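Local coordinates for CCHC-type domain-containing protein (Trypanosoma brucei brucei, PDB 7C45) that binds RNA together with calcium and zinc ions and probably trims guide RNAs as a 3'-5' exoribonuclease of the RNase D type, at residues T219-E224 and E249-P254. Sequence-based numbering, arbitrary orientation.
Sequences TAQYVE and ERYIGP
Gln221 and Tyr251 join two helices of this RNase D, a protein with a DnaQ-like, RNase H-clan exonuclease fold: helix 212-226 and the C-terminal end of helix 245-251. The backbones stand well apart, with 9.5 Å between Gln221 CA and Tyr251 CA, and the contact buries just 110 Å², so it is a surface bridge made by side chains. It lies away from the metal sites, its nearest atom about 10 Å from the bound RNA. Its one hydrogen bond runs from Gln221 NE2 to Tyr251 OH at 2.8 Å, with an N-H...O angle of 168°. The hydroxyl lies nearly in the amide plane, while the amide and ring planes are 56° apart; the NE2 atom itself sits at the edge of the phenol, near the ring plane. Gln221 reaches this position with CG anti to the backbone N and a bend at chi2 (57°), which curls the amide round the hydroxyl. Its aliphatic part therefore also packs there, Gln221 CB lying 3.7 Å from Tyr251 OH. The ring also touches Arg217 and Leu218 of helix 212-226, one turn before Gln221. Gly253, with positive phi, is the first residue to leave helical backbone angles; its carbonyl O accepts a hydrogen bond from Trp133 NE1. Arg250, extended from CG to NE, runs alongside its neighbour and brings NH2 to 4.1 Å from Gln221 NE2. Arg250 CG covers one face of the phenol ring near the rim, and Tyr251 OH lies over the centre of the Arg250 guanidinium, 3.3 Å above its plane.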
loop_
_atom_site.group_PDB
_atom_site.type_symbol
_atom_site.label_atom_id
_atom_site.label_comp_id
_atom_site.label_asym_id
_atom_site.label_seq_id
_atom_site.Cartn_x
_atom_site.Cartn_y
_atom_site.Cartn_z
ATOM N N THR A 219 4.054 11.852 -2.280
ATOM C CA THR A 219 2.699 11.328 -2.408
ATOM C C THR A 219 1.710 12.424 -2.807
ATOM O O THR A 219 0.791 12.178 -3.599
ATOM C CB THR A 219 2.262 10.669 -1.105
ATOM O OG1 THR A 219 3.228 9.686 -0.707
ATOM C CG2 THR A 219 0.928 9.999 -1.289
ATOM N N ALA A 220 1.846 13.629 -2.235
ATOM C CA ALA A 220 0.928 14.706 -2.605
ATOM C C ALA A 220 1.004 15.002 -4.093
ATOM O O ALA A 220 -0.008 15.350 -4.706
ATOM C CB ALA A 220 1.217 15.973 -1.818
ATOM N N GLN A 221 2.195 14.878 -4.682
ATOM C CA GLN A 221 2.324 15.059 -6.124
ATOM C C GLN A 221 1.524 14.003 -6.879
ATOM O O GLN A 221 0.911 14.297 -7.906
ATOM C CB GLN A 221 3.799 14.992 -6.521
ATOM C CG GLN A 221 4.078 15.251 -8.001
ATOM C CD GLN A 221 3.548 16.597 -8.450
ATOM O OE1 GLN A 221 2.562 16.672 -9.185
ATOM N NE2 GLN A 221 4.187 17.670 -7.993
ATOM N N TYR A 222 1.566 12.759 -6.410
ATOM C CA TYR A 222 0.771 11.699 -7.035
ATOM C C TYR A 222 -0.717 11.988 -6.922
ATOM O O TYR A 222 -1.480 11.750 -7.874
ATOM C CB TYR A 222 1.109 10.348 -6.413
ATOM C CG TYR A 222 2.302 9.740 -7.076
ATOM C CD1 TYR A 222 2.191 9.150 -8.324
ATOM C CD2 TYR A 222 3.546 9.775 -6.469
ATOM C CE1 TYR A 222 3.300 8.629 -8.967
ATOM C CE2 TYR A 222 4.667 9.249 -7.103
ATOM C CZ TYR A 222 4.539 8.671 -8.350
ATOM O OH TYR A 222 5.643 8.152 -9.003
ATOM N N VAL A 223 -1.154 12.504 -5.769
ATOM C CA VAL A 223 -2.578 12.816 -5.625
ATOM C C VAL A 223 -2.961 13.971 -6.549
ATOM O O VAL A 223 -4.033 13.968 -7.150
ATOM C CB VAL A 223 -2.933 13.102 -4.151
ATOM C CG1 VAL A 223 -4.408 13.501 -4.019
ATOM C CG2 VAL A 223 -2.680 11.860 -3.299
ATOM N N GLU A 224 -2.085 14.969 -6.694
ATOM C CA GLU A 224 -2.366 16.049 -7.639
ATOM C C GLU A 224 -2.500 15.519 -9.056
ATOM O O GLU A 224 -3.315 16.008 -9.843
ATOM C CB GLU A 224 -1.257 17.095 -7.584
ATOM C CG GLU A 224 -1.270 17.953 -6.337
ATOM C CD GLU A 224 -2.508 18.822 -6.255
ATOM O OE1 GLU A 224 -2.747 19.615 -7.197
ATOM O OE2 GLU A 224 -3.244 18.695 -5.254
ATOM N N GLU A 249 14.228 12.214 -7.837
ATOM C CA GLU A 249 15.323 13.178 -7.740
ATOM C C GLU A 249 14.865 14.451 -7.040
ATOM O O GLU A 249 15.592 15.004 -6.207
ATOM C CB GLU A 249 15.888 13.501 -9.130
ATOM C CG GLU A 249 16.456 12.308 -9.900
ATOM C CD GLU A 249 17.979 12.171 -9.790
ATOM O OE1 GLU A 249 18.559 12.744 -8.840
ATOM O OE2 GLU A 249 18.579 11.482 -10.646
ATOM N N ARG A 250 13.647 14.912 -7.342
ATOM C CA ARG A 250 13.162 16.177 -6.803
ATOM C C ARG A 250 12.805 16.072 -5.322
ATOM O O ARG A 250 13.231 16.900 -4.509
ATOM C CB ARG A 250 11.953 16.642 -7.608
ATOM C CG ARG A 250 11.212 17.802 -7.000
ATOM C CD ARG A 250 10.078 18.176 -7.944
ATOM N NE ARG A 250 9.243 19.245 -7.422
ATOM C CZ ARG A 250 8.153 19.690 -8.031
ATOM N NH1 ARG A 250 7.442 20.670 -7.492
ATOM N NH2 ARG A 250 7.770 19.141 -9.177
ATOM N N TYR A 251 12.017 15.068 -4.953
ATOM C CA TYR A 251 11.480 14.993 -3.600
ATOM C C TYR A 251 12.387 14.258 -2.624
ATOM O O TYR A 251 12.389 14.584 -1.431
ATOM C CB TYR A 251 10.101 14.317 -3.623
ATOM C CG TYR A 251 9.064 15.186 -4.299
ATOM C CD1 TYR A 251 8.347 16.129 -3.572
ATOM C CD2 TYR A 251 8.824 15.090 -5.663
ATOM C CE1 TYR A 251 7.422 16.953 -4.182
ATOM C CE2 TYR A 251 7.884 15.903 -6.279
ATOM C CZ TYR A 251 7.191 16.832 -5.534
ATOM O OH TYR A 251 6.272 17.654 -6.139
ATOM N N ILE A 252 13.135 13.268 -3.090
ATOM C CA ILE A 252 13.995 12.473 -2.231
ATOM C C ILE A 252 15.452 12.910 -2.338
ATOM O O ILE A 252 16.171 12.934 -1.339
ATOM C CB ILE A 252 13.839 10.972 -2.563
ATOM C CG1 ILE A 252 12.354 10.555 -2.588
ATOM C CG2 ILE A 252 14.577 10.134 -1.551
ATOM C CD1 ILE A 252 11.623 10.826 -1.290
ATOM N N GLY A 253 15.909 13.248 -3.540
ATOM C CA GLY A 253 17.301 13.589 -3.743
ATOM C C GLY A 253 17.971 12.615 -4.689
ATOM O O GLY A 253 17.315 11.793 -5.340
ATOM N N PRO A 254 19.299 12.690 -4.778
ATOM C CA PRO A 254 20.030 11.831 -5.713
ATOM C C PRO A 254 19.954 10.383 -5.288
ATOM O O PRO A 254 19.888 10.066 -4.102
ATOM C CB PRO A 254 21.469 12.350 -5.618
ATOM C CG PRO A 254 21.554 12.864 -4.246
ATOM C CD PRO A 254 20.218 13.506 -3.969
#